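Local coordinates for flavin reductase domain protein (Arthrobacter sp., PDB 2QCK) that probably binds FMN and acts as an oxidoreductase of the flavin reductase type, at residues S62-P65 with A66-N69; W101-G104 with P105-P109. All coordinates share one frame; numbering follows the deposited sequence.

Contact 1: residues S62-P65 with A66-N69; sequences SSWP and AIAN. With PO4 (phosphate ion), chain B.
Trp64 and Ala68, one turn apart on the helix 64-69, are joined through backbone and side chains. Ala68 N donates to Trp64 O at 2.7 Å, almost in line with the carbonyl, and Ile67 N reaches Ser63 O at 3.1 Å. The third rung, Asn69 N to Pro65 O, is bent (135°) and weak. Pro65 lacks an N-H, which costs nothing in a first turn. Apolar contacts join Trp64 to the residues three and four on. With CG anti to the backbone N (chi1 169°), the Trp64 indole folds along the helix, and Ala68 CB lies over one face toward the rim, 4.2 Å from the centroid of the five-membered ring, a CH-pi contact. Ile67 CG2 approaches Trp64 CZ3 obliquely at 4.3 Å, and the Ile67 side chain packs on Met57, Ile122 and Phe38. The indole N-H meets a phosphate ion, probably from the crystallisation liquor: Trp64 NE1 makes a weak hydrogen bond of 2.8 Å to PO4 O3, which sits 3.4 Å from Ala68 CB. Such i to i+4 bonding, with side-chain contacts at i+3 and i+4, marks the opening turn of a short alpha-helix, packed by its inner side against the antiparallel beta-sheet.

Contact 2: residues W101-G104 with P105-P109; sequences WELG and PYEVP
Trp101 meets Pro109 across the hairpin, its CE3 lying 4.1 Å from Pro109 CB, with the indole and the pyrrolidine crossing at a slant. Its CB points toward the facing segment, and a chi1 of 65° sets CG between the backbone N and the carbonyl carbon; NE1 is bound by Phe96 O. Glu102 turns its side chain away, but its backbone bonds with Ile110. Leu103 pairs with Pro109 as a non-hydrogen-bonded antiparallel pair, a position that suits a proline, which has no N-H to give. Leu103 CD2 lies against the backbone at Glu107 O (3.3 Å), and the two side chains cross at an angle, Leu103 CD1 4.0 Å from Glu107 OE1. Gly104 makes both direct polar links: its N donates to Val108 O at 2.7 Å in a nearly straight bond (177°), and its O takes a weak bond from Glu107 N at 2.8 Å. That second bond closes a type II beta-turn with Pro105 and Tyr106 at the corners. Val108 N reaches back to Pro105 O at 3.0 Å, closing a type I' turn over Tyr106 and Glu107. Two overlapping turns cap a short two-stranded beta-hairpin, laid beside the main sheet at Thr28, Asn30 and Ile119.

In the fold
Both contacts are local and partly buried, built within a continuous piece of chain, with centres about 17 Å apart and nearest atoms about 9 Å apart. Each has a buried side, Ser63, Ala66 and Ile67 in contact 1 and Val108 and Pro109 in contact 2, and an exposed one, Pro65 and Asn69 against Glu102, Leu103, Tyr106 and Glu107. Both pack on strands 22-31, 34-40 and 116-127 of the main antiparallel sheet, contact 1 on 51-58 as well. Their secondary structure sets the chemistry apart: in contact 1 the backbone bonds repeat along the helix, whereas in contact 2 they cross the hairpin end or close its turns.

Contact 1: residues S62-P65 with A66-N69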
ATOM      1  N   SER A  62      -3.078 -19.794   0.369  1.00 35.02           N
ATOM      2  CA  SER A  62      -3.861 -20.811  -0.354  1.00 32.24           C
ATOM      3  C   SER A  62      -4.119 -20.361  -1.797  1.00 33.68           C
ATOM      4  O   SER A  62      -4.479 -21.146  -2.655  1.00 37.48           O
ATOM      5  CB  SER A  62      -5.194 -21.053   0.389  1.00 33.33           C
ATOM      6  OG  SER A  62      -5.935 -19.853   0.472  1.00 41.86           O
ATOM      7  N   SER A  63      -3.933 -19.089  -2.076  1.00 35.99           N
ATOM      8  CA  SER A  63      -4.151 -18.585  -3.413  1.00 35.95           C
ATOM      9  C   SER A  63      -2.857 -18.409  -4.215  1.00 36.45           C
ATOM     10  O   SER A  63      -2.909 -17.905  -5.345  1.00 33.93           O
ATOM     11  CB  SER A  63      -4.842 -17.225  -3.328  1.00 36.92           C
ATOM     12  OG  SER A  63      -6.079 -17.342  -2.656  1.00 35.53           O
ATOM     13  N   TRP A  64      -1.700 -18.772  -3.673  1.00 35.14           N
ATOM     14  CA  TRP A  64      -0.437 -18.520  -4.414  1.00 35.14           C
ATOM     15  C   TRP A  64      -0.357 -19.323  -5.744  1.00 33.46           C
ATOM     16  O   TRP A  64      -0.019 -18.761  -6.796  1.00 36.08           O
ATOM     17  CB  TRP A  64       0.801 -18.754  -3.524  1.00 37.41           C
ATOM     18  CG  TRP A  64       2.048 -18.767  -4.331  1.00 36.14           C
ATOM     19  CD1 TRP A  64       2.808 -19.856  -4.666  1.00 34.50           C
ATOM     20  CD2 TRP A  64       2.609 -17.653  -5.029  1.00 38.24           C
ATOM     21  NE1 TRP A  64       3.853 -19.471  -5.484  1.00 32.94           N
ATOM     22  CE2 TRP A  64       3.755 -18.125  -5.727  1.00 32.06           C
ATOM     23  CE3 TRP A  64       2.293 -16.295  -5.090  1.00 38.03           C
ATOM     24  CZ2 TRP A  64       4.549 -17.302  -6.481  1.00 34.64           C
ATOM     25  CZ3 TRP A  64       3.087 -15.482  -5.869  1.00 34.67           C
ATOM     26  CH2 TRP A  64       4.203 -15.988  -6.549  1.00 37.66           C
ATOM     27  N   PRO A  65      -0.684 -20.615  -5.716  1.00 34.91           N
ATOM     28  CA  PRO A  65      -0.632 -21.355  -6.933  1.00 32.33           C
ATOM     29  C   PRO A  65      -1.545 -20.783  -7.999  1.00 32.92           C
ATOM     30  O   PRO A  65      -1.173 -20.820  -9.158  1.00 34.08           O
ATOM     31  CB  PRO A  65      -1.063 -22.762  -6.509  1.00 33.30           C
ATOM     32  CG  PRO A  65      -0.635 -22.840  -5.099  1.00 39.07           C
ATOM     33  CD  PRO A  65      -1.034 -21.490  -4.587  1.00 34.21           C
ATOM     34  N   ALA A  66      -2.714 -20.261  -7.620  1.00 30.66           N
ATOM     35  CA  ALA A  66      -3.643 -19.637  -8.592  1.00 30.39           C
ATOM     36  C   ALA A  66      -2.962 -18.435  -9.224  1.00 31.34           C
ATOM     37  O   ALA A  66      -2.946 -18.277 -10.455  1.00 34.19           O
ATOM     38  CB  ALA A  66      -4.951 -19.198  -7.928  1.00 30.78           C
ATOM     39  N   ILE A  67      -2.326 -17.635  -8.379  1.00 31.47           N
ATOM     40  CA  ILE A  67      -1.619 -16.431  -8.840  1.00 28.52           C
ATOM     41  C   ILE A  67      -0.358 -16.730  -9.676  1.00 31.78           C
ATOM     42  O   ILE A  67      -0.065 -16.036 -10.678  1.00 33.45           O
ATOM     43  CB  ILE A  67      -1.294 -15.517  -7.613  1.00 32.44           C
ATOM     44  CG1 ILE A  67      -2.595 -15.008  -6.956  1.00 35.71           C
ATOM     45  CG2 ILE A  67      -0.474 -14.302  -8.023  1.00 26.14           C
ATOM     46  CD1 ILE A  67      -3.343 -13.920  -7.725  1.00 30.85           C
ATOM     47  N   ALA A  68       0.439 -17.690  -9.231  1.00 27.92           N
ATOM     48  CA  ALA A  68       1.592 -18.183  -9.951  1.00 32.34           C
ATOM     49  C   ALA A  68       1.283 -18.701 -11.369  1.00 35.10           C
ATOM     50  O   ALA A  68       2.091 -18.541 -12.285  1.00 36.26           O
ATOM     51  CB  ALA A  68       2.273 -19.293  -9.140  1.00 32.49           C
ATOM     52  N   ASN A  69       0.120 -19.325 -11.533  1.00 33.40           N
ATOM     53  CA  ASN A  69      -0.234 -20.017 -12.744  1.00 33.99           C
ATOM     54  C   ASN A  69      -1.396 -19.441 -13.522  1.00 33.32           C
ATOM     55  O   ASN A  69      -1.814 -20.029 -14.492  1.00 33.77           O
ATOM     56  CB  ASN A  69      -0.518 -21.460 -12.405  1.00 33.79           C
ATOM     57  CG  ASN A  69       0.685 -22.139 -11.825  1.00 35.87           C
ATOM     58  OD1 ASN A  69       0.665 -22.647 -10.697  1.00 43.62           O
ATOM     59  ND2 ASN A  69       1.760 -22.097 -12.562  1.00 30.52           N
TER
HETATM   60  P   PO4 B 167       5.850 -21.304  -8.040  0.50 40.39           P
HETATM   61  O1  PO4 B 167       5.648 -20.967  -9.498  0.50 31.76           O
HETATM   62  O2  PO4 B 167       6.738 -20.266  -7.375  0.50 46.70           O
HETATM   63  O3  PO4 B 167       4.463 -21.330  -7.460  0.50 46.34           O
HETATM   64  O4  PO4 B 167       6.473 -22.672  -7.839  0.50 44.65           O

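Contact 2: residues W101-G104 with P105-P109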
ATOM      1  N   TRP A 101     -20.990 -13.250  -5.719  1.00 31.67           N
ATOM      2  CA  TRP A 101     -20.040 -13.082  -6.790  1.00 32.84           C
ATOM      3  C   TRP A 101     -20.560 -13.723  -8.052  1.00 33.79           C
ATOM      4  O   TRP A 101     -21.472 -14.530  -8.023  1.00 31.44           O
ATOM      5  CB  TRP A 101     -18.695 -13.737  -6.412  1.00 37.77           C
ATOM      6  CG  TRP A 101     -18.817 -15.203  -6.273  1.00 35.86           C
ATOM      7  CD1 TRP A 101     -19.344 -15.883  -5.206  1.00 37.32           C
ATOM      8  CD2 TRP A 101     -18.480 -16.188  -7.253  1.00 42.13           C
ATOM      9  NE1 TRP A 101     -19.331 -17.220  -5.454  1.00 37.64           N
ATOM     10  CE2 TRP A 101     -18.812 -17.444  -6.705  1.00 36.87           C
ATOM     11  CE3 TRP A 101     -17.916 -16.134  -8.537  1.00 36.02           C
ATOM     12  CZ2 TRP A 101     -18.589 -18.639  -7.391  1.00 39.81           C
ATOM     13  CZ3 TRP A 101     -17.711 -17.311  -9.218  1.00 36.89           C
ATOM     14  CH2 TRP A 101     -18.058 -18.554  -8.652  1.00 38.05           C
ATOM     15  N   GLU A 102     -19.957 -13.361  -9.164  1.00 34.30           N
ATOM     16  CA  GLU A 102     -20.141 -14.094 -10.391  1.00 36.17           C
ATOM     17  C   GLU A 102     -18.969 -13.880 -11.322  1.00 34.35           C
ATOM     18  O   GLU A 102     -18.187 -12.954 -11.142  1.00 39.94           O
ATOM     19  CB  GLU A 102     -21.415 -13.640 -11.064  1.00 37.51           C
ATOM     20  CG  GLU A 102     -21.331 -12.197 -11.530  1.00 42.73           C
ATOM     21  CD  GLU A 102     -22.715 -11.591 -11.705  1.00 62.21           C
ATOM     22  OE1 GLU A 102     -23.615 -12.305 -12.245  1.00 55.78           O
ATOM     23  OE2 GLU A 102     -22.890 -10.414 -11.290  1.00 69.03           O
ATOM     24  N   LEU A 103     -18.848 -14.762 -12.302  1.00 34.00           N
ATOM     25  CA  LEU A 103     -17.769 -14.707 -13.273  1.00 34.28           C
ATOM     26  C   LEU A 103     -17.988 -13.537 -14.193  1.00 33.36           C
ATOM     27  O   LEU A 103     -19.068 -13.407 -14.791  1.00 33.31           O
ATOM     28  CB  LEU A 103     -17.732 -15.994 -14.115  1.00 33.66           C
ATOM     29  CG  LEU A 103     -17.237 -17.256 -13.403  1.00 36.45           C
ATOM     30  CD1 LEU A 103     -17.214 -18.385 -14.383  1.00 39.32           C
ATOM     31  CD2 LEU A 103     -15.869 -17.079 -12.710  1.00 32.25           C
ATOM     32  N   GLY A 104     -16.965 -12.710 -14.335  1.00 33.89           N
ATOM     33  CA  GLY A 104     -16.986 -11.601 -15.268  1.00 36.93           C
ATOM     34  C   GLY A 104     -16.030 -11.811 -16.429  1.00 40.06           C
ATOM     35  O   GLY A 104     -15.643 -12.949 -16.727  1.00 39.05           O
ATOM     36  N   PRO A 105     -15.597 -10.707 -17.059  1.00 43.92           N
ATOM     37  CA  PRO A 105     -14.598 -10.698 -18.132  1.00 43.90           C
ATOM     38  C   PRO A 105     -13.422 -11.604 -17.833  1.00 41.14           C
ATOM     39  O   PRO A 105     -12.969 -11.650 -16.698  1.00 39.51           O
ATOM     40  CB  PRO A 105     -14.120  -9.242 -18.142  1.00 44.57           C
ATOM     41  CG  PRO A 105     -15.329  -8.486 -17.746  1.00 49.30           C
ATOM     42  CD  PRO A 105     -16.023  -9.341 -16.707  1.00 44.86           C
ATOM     43  N   TYR A 106     -12.968 -12.320 -18.859  1.00 40.28           N
ATOM     44  CA  TYR A 106     -11.893 -13.292 -18.758  1.00 38.50           C
ATOM     45  C   TYR A 106     -12.148 -14.362 -17.695  1.00 37.90           C
ATOM     46  O   TYR A 106     -11.201 -15.003 -17.211  1.00 40.01           O
ATOM     47  CB  TYR A 106     -10.569 -12.587 -18.497  1.00 39.54           C
ATOM     48  CG  TYR A 106     -10.308 -11.404 -19.404  1.00 39.25           C
ATOM     49  CD1 TYR A 106      -9.646 -11.559 -20.614  1.00 42.41           C
ATOM     50  CD2 TYR A 106     -10.712 -10.139 -19.051  1.00 42.16           C
ATOM     51  CE1 TYR A 106      -9.393 -10.478 -21.441  1.00 44.42           C
ATOM     52  CE2 TYR A 106     -10.460  -9.049 -19.864  1.00 45.06           C
ATOM     53  CZ  TYR A 106      -9.802  -9.221 -21.058  1.00 43.42           C
ATOM     54  OH  TYR A 106      -9.572  -8.129 -21.875  1.00 51.47           O
ATOM     55  N   GLU A 107     -13.414 -14.556 -17.327  1.00 33.43           N
ATOM     56  CA  GLU A 107     -13.802 -15.541 -16.309  1.00 34.59           C
ATOM     57  C   GLU A 107     -13.221 -15.197 -14.933  1.00 33.60           C
ATOM     58  O   GLU A 107     -13.057 -16.073 -14.092  1.00 35.27           O
ATOM     59  CB  GLU A 107     -13.333 -16.938 -16.710  1.00 36.55           C
ATOM     60  CG  GLU A 107     -13.791 -17.364 -18.088  1.00 44.72           C
ATOM     61  CD  GLU A 107     -15.101 -18.088 -18.025  1.00 59.00           C
ATOM     62  OE1 GLU A 107     -15.089 -19.274 -17.627  1.00 68.16           O
ATOM     63  OE2 GLU A 107     -16.140 -17.473 -18.351  1.00 72.86           O
ATOM     64  N   VAL A 108     -12.878 -13.934 -14.725  1.00 32.11           N
ATOM     65  CA  VAL A 108     -12.426 -13.470 -13.421  1.00 31.60           C
ATOM     66  C   VAL A 108     -13.647 -13.442 -12.490  1.00 32.14           C
ATOM     67  O   VAL A 108     -14.758 -13.025 -12.902  1.00 33.01           O
ATOM     68  CB  VAL A 108     -11.785 -12.068 -13.521  1.00 32.51           C
ATOM     69  CG1 VAL A 108     -11.414 -11.509 -12.108  1.00 29.21           C
ATOM     70  CG2 VAL A 108     -10.545 -12.113 -14.425  1.00 27.43           C
ATOM     71  N   PRO A 109     -13.477 -13.910 -11.230  1.00 32.71           N
ATOM     72  CA  PRO A 109     -14.586 -13.781 -10.290  1.00 29.31           C
ATOM     73  C   PRO A 109     -14.744 -12.342  -9.817  1.00 29.51           C
ATOM     74  O   PRO A 109     -13.803 -11.732  -9.269  1.00 30.97           O
ATOM     75  CB  PRO A 109     -14.172 -14.697  -9.133  1.00 29.83           C
ATOM     76  CG  PRO A 109     -13.007 -15.484  -9.619  1.00 26.07           C
ATOM     77  CD  PRO A 109     -12.337 -14.592 -10.596  1.00 27.80           C
TER